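Local coordinates for protein glycoside Hydrolase (Bacteroides uniformis, PDB 5TA0) that probably hydrolyses agarose and its oligosaccharides as a family GH86 glycoside hydrolase, and binds a neoagaro-oligosaccharide in its pocket, at residues A[86-91]-A[173-178]. Sequence-based numbering, arbitrary orientation.
With GAL (beta-D-galactopyranose), chain C; SO4 (sulfate ion), chain F.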
loop_
_atom_site.group_PDB
_atom_site.type_symbol
_atom_site.label_atom_id
_atom_site.label_comp_id
_atom_site.label_asym_id
_atom_site.label_seq_id
_atom_site.Cartn_x
_atom_site.Cartn_y
_atom_site.Cartn_z
ATOM N N GLY A 86 -6.690 10.497 15.765
ATOM C CA GLY A 86 -6.576 11.163 17.051
ATOM C C GLY A 86 -7.814 11.900 17.514
ATOM O O GLY A 86 -8.113 11.890 18.713
ATOM N N MET A 87 -8.558 12.529 16.606
ATOM C CA MET A 87 -9.732 13.276 17.046
ATOM C C MET A 87 -10.785 12.323 17.597
ATOM O O MET A 87 -11.357 12.567 18.683
ATOM C CB MET A 87 -10.315 14.113 15.913
ATOM C CG MET A 87 -11.486 14.981 16.379
ATOM S SD MET A 87 -12.258 16.044 15.146
ATOM C CE MET A 87 -11.075 17.352 15.066
ATOM N N ILE A 88 -11.060 11.244 16.875
ATOM C CA ILE A 88 -12.045 10.274 17.334
ATOM C C ILE A 88 -11.594 9.643 18.673
ATOM O O ILE A 88 -12.426 9.411 19.570
ATOM C CB ILE A 88 -12.442 9.264 16.232
ATOM C CG1 ILE A 88 -13.678 8.461 16.651
ATOM C CG2 ILE A 88 -11.281 8.349 15.834
ATOM C CD1 ILE A 88 -14.229 7.607 15.544
ATOM N N LYS A 89 -10.292 9.397 18.841
ATOM C CA LYS A 89 -9.812 8.848 20.118
ATOM C C LYS A 89 -10.072 9.807 21.264
ATOM O O LYS A 89 -10.510 9.385 22.326
ATOM C CB LYS A 89 -8.311 8.570 20.043
ATOM C CG LYS A 89 -7.827 7.722 21.214
ATOM C CD LYS A 89 -6.331 7.490 21.119
ATOM C CE LYS A 89 -5.841 6.412 22.051
ATOM N NZ LYS A 89 -4.349 6.486 22.067
ATOM N N THR A 90 -9.786 11.091 21.065
ATOM C CA THR A 90 -10.015 12.085 22.118
ATOM C C THR A 90 -11.484 12.158 22.510
ATOM O O THR A 90 -11.819 12.226 23.708
ATOM C CB THR A 90 -9.456 13.456 21.718
ATOM O OG1 THR A 90 -8.036 13.332 21.505
ATOM C CG2 THR A 90 -9.703 14.482 22.785
ATOM N N VAL A 91 -12.373 12.089 21.535
ATOM C CA VAL A 91 -13.794 12.096 21.857
ATOM C C VAL A 91 -14.165 10.833 22.624
ATOM O O VAL A 91 -14.804 10.914 23.673
ATOM C CB VAL A 91 -14.662 12.279 20.600
ATOM C CG1 VAL A 91 -16.136 12.044 20.931
ATOM C CG2 VAL A 91 -14.421 13.664 20.008
ATOM N N GLY A 173 -19.583 0.010 18.093
ATOM C CA GLY A 173 -20.132 0.362 16.793
ATOM C C GLY A 173 -21.083 1.557 16.802
ATOM O O GLY A 173 -21.064 2.376 15.897
ATOM N N GLU A 174 -21.931 1.602 17.811
ATOM C CA GLU A 174 -22.835 2.732 17.958
ATOM C C GLU A 174 -22.039 4.010 18.168
ATOM O O GLU A 174 -22.354 5.038 17.578
ATOM C CB GLU A 174 -23.829 2.521 19.091
ATOM C CG GLU A 174 -24.758 3.701 19.246
ATOM C CD GLU A 174 -25.783 3.567 20.347
ATOM O OE1 GLU A 174 -26.030 4.598 21.002
ATOM O OE2 GLU A 174 -26.387 2.490 20.505
ATOM N N PHE A 175 -21.011 3.959 19.022
ATOM C CA PHE A 175 -20.145 5.118 19.179
ATOM C C PHE A 175 -19.624 5.568 17.804
ATOM O O PHE A 175 -19.639 6.758 17.466
ATOM C CB PHE A 175 -18.967 4.810 20.138
ATOM C CG PHE A 175 -17.846 5.805 20.000
ATOM C CD1 PHE A 175 -17.946 7.089 20.552
ATOM C CD2 PHE A 175 -16.731 5.505 19.244
ATOM C CE1 PHE A 175 -16.951 8.028 20.320
ATOM C CE2 PHE A 175 -15.753 6.452 19.019
ATOM C CZ PHE A 175 -15.854 7.693 19.567
ATOM N N TYR A 176 -19.077 4.623 17.044
ATOM C CA TYR A 176 -18.448 4.990 15.761
ATOM C C TYR A 176 -19.468 5.575 14.785
ATOM O O TYR A 176 -19.226 6.604 14.138
ATOM C CB TYR A 176 -17.763 3.758 15.180
ATOM C CG TYR A 176 -16.713 3.955 14.105
ATOM C CD1 TYR A 176 -16.157 5.205 13.770
ATOM C CD2 TYR A 176 -16.207 2.838 13.445
ATOM C CE1 TYR A 176 -15.134 5.314 12.832
ATOM C CE2 TYR A 176 -15.178 2.951 12.515
ATOM C CZ TYR A 176 -14.658 4.187 12.200
ATOM O OH TYR A 176 -13.642 4.356 11.294
ATOM N N GLY A 177 -20.617 4.916 14.663
ATOM C CA GLY A 177 -21.667 5.422 13.759
ATOM C C GLY A 177 -22.175 6.797 14.181
ATOM O O GLY A 177 -22.341 7.679 13.338
ATOM N N ARG A 178 -22.405 6.999 15.472
ATOM C CA ARG A 178 -22.883 8.306 15.953
ATOM C C ARG A 178 -21.817 9.367 15.754
ATOM O O ARG A 178 -22.107 10.484 15.362
ATOM C CB ARG A 178 -23.315 8.257 17.403
ATOM C CG ARG A 178 -24.608 7.504 17.664
ATOM C CD ARG A 178 -24.948 7.617 19.139
ATOM N NE ARG A 178 -26.232 7.012 19.434
ATOM C CZ ARG A 178 -27.408 7.556 19.159
ATOM N NH1 ARG A 178 -27.478 8.760 18.641
ATOM N NH2 ARG A 178 -28.519 6.860 19.413
HETATM C C1 GAL C . -1.827 9.274 16.534
HETATM C C2 GAL C . -2.753 10.493 16.594
HETATM C C3 GAL C . -2.471 11.376 17.816
HETATM C C4 GAL C . -2.409 10.522 19.076
HETATM C C5 GAL C . -1.404 9.391 18.873
HETATM C C6 GAL C . -1.263 8.482 20.092
HETATM O O2 GAL C . -2.567 11.228 15.385
HETATM O O3 GAL C . -3.452 12.426 17.915
HETATM O O4 GAL C . -3.695 9.930 19.327
HETATM O O5 GAL C . -1.816 8.570 17.769
HETATM O O6 GAL C . -0.328 7.423 19.821
HETATM S S SO4 F . -7.126 13.189 25.407
HETATM O O1 SO4 F . -7.810 11.929 25.021
HETATM O O2 SO4 F . -6.743 13.898 24.155
HETATM O O3 SO4 F . -8.003 14.042 26.221
HETATM O O4 SO4 F . -5.912 12.860 26.215
#
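Ile88 and Tyr176 mark the nearest backbone approach of two helical segments, 86-91 and 173-178, whose axes pass 11.6 Å apart with their N-to-C directions at 122°. A large flat ring such as that of Phe175 helps to span this spacing and offers atoms to both Ile88 and Val91, and the contact is wholly apolar. Ile88 serves both rings with one branch: its CG1 lies 3.7 Å from Phe175 CZ, while CD1 reaches 3.6 Å from Tyr176 CD1, the two side chains here crossing at about a right angle. With CG1 anti to the backbone N (chi1 -168°) and the chain extended beyond it, the methyl end is carried across to the tyrosine. Val91, one turn further on, brings CG1 to the edge of the Phe175 ring, 4.1 Å from CE1; its compact branched side chain fits beside the larger ring. Were Phe175 shortened to an alanine, Ile88 CG1 and Val91 CG1 would probably lose their aromatic partner, and a gap would be likely between the helices. Tyr176 suits the buried interface because its ring packs against isoleucine while its hydroxyl is satisfied by the backbone O of Glu199. Gly86 belongs to the glycan pocket, its CA 3.5 Å from galactose O3; a side chain here would collide with the sugar. Helix 86-94 follows parallel strand 80-84 of the barrel and starts beside that pocket; helix 170-183 comes after strand 134-140. Ile88, Phe175 and Tyr176 all touch Asn140 of the latter strand, Val91 also meets helix 107-123, and Tyr176 packs onward against helix 219-236.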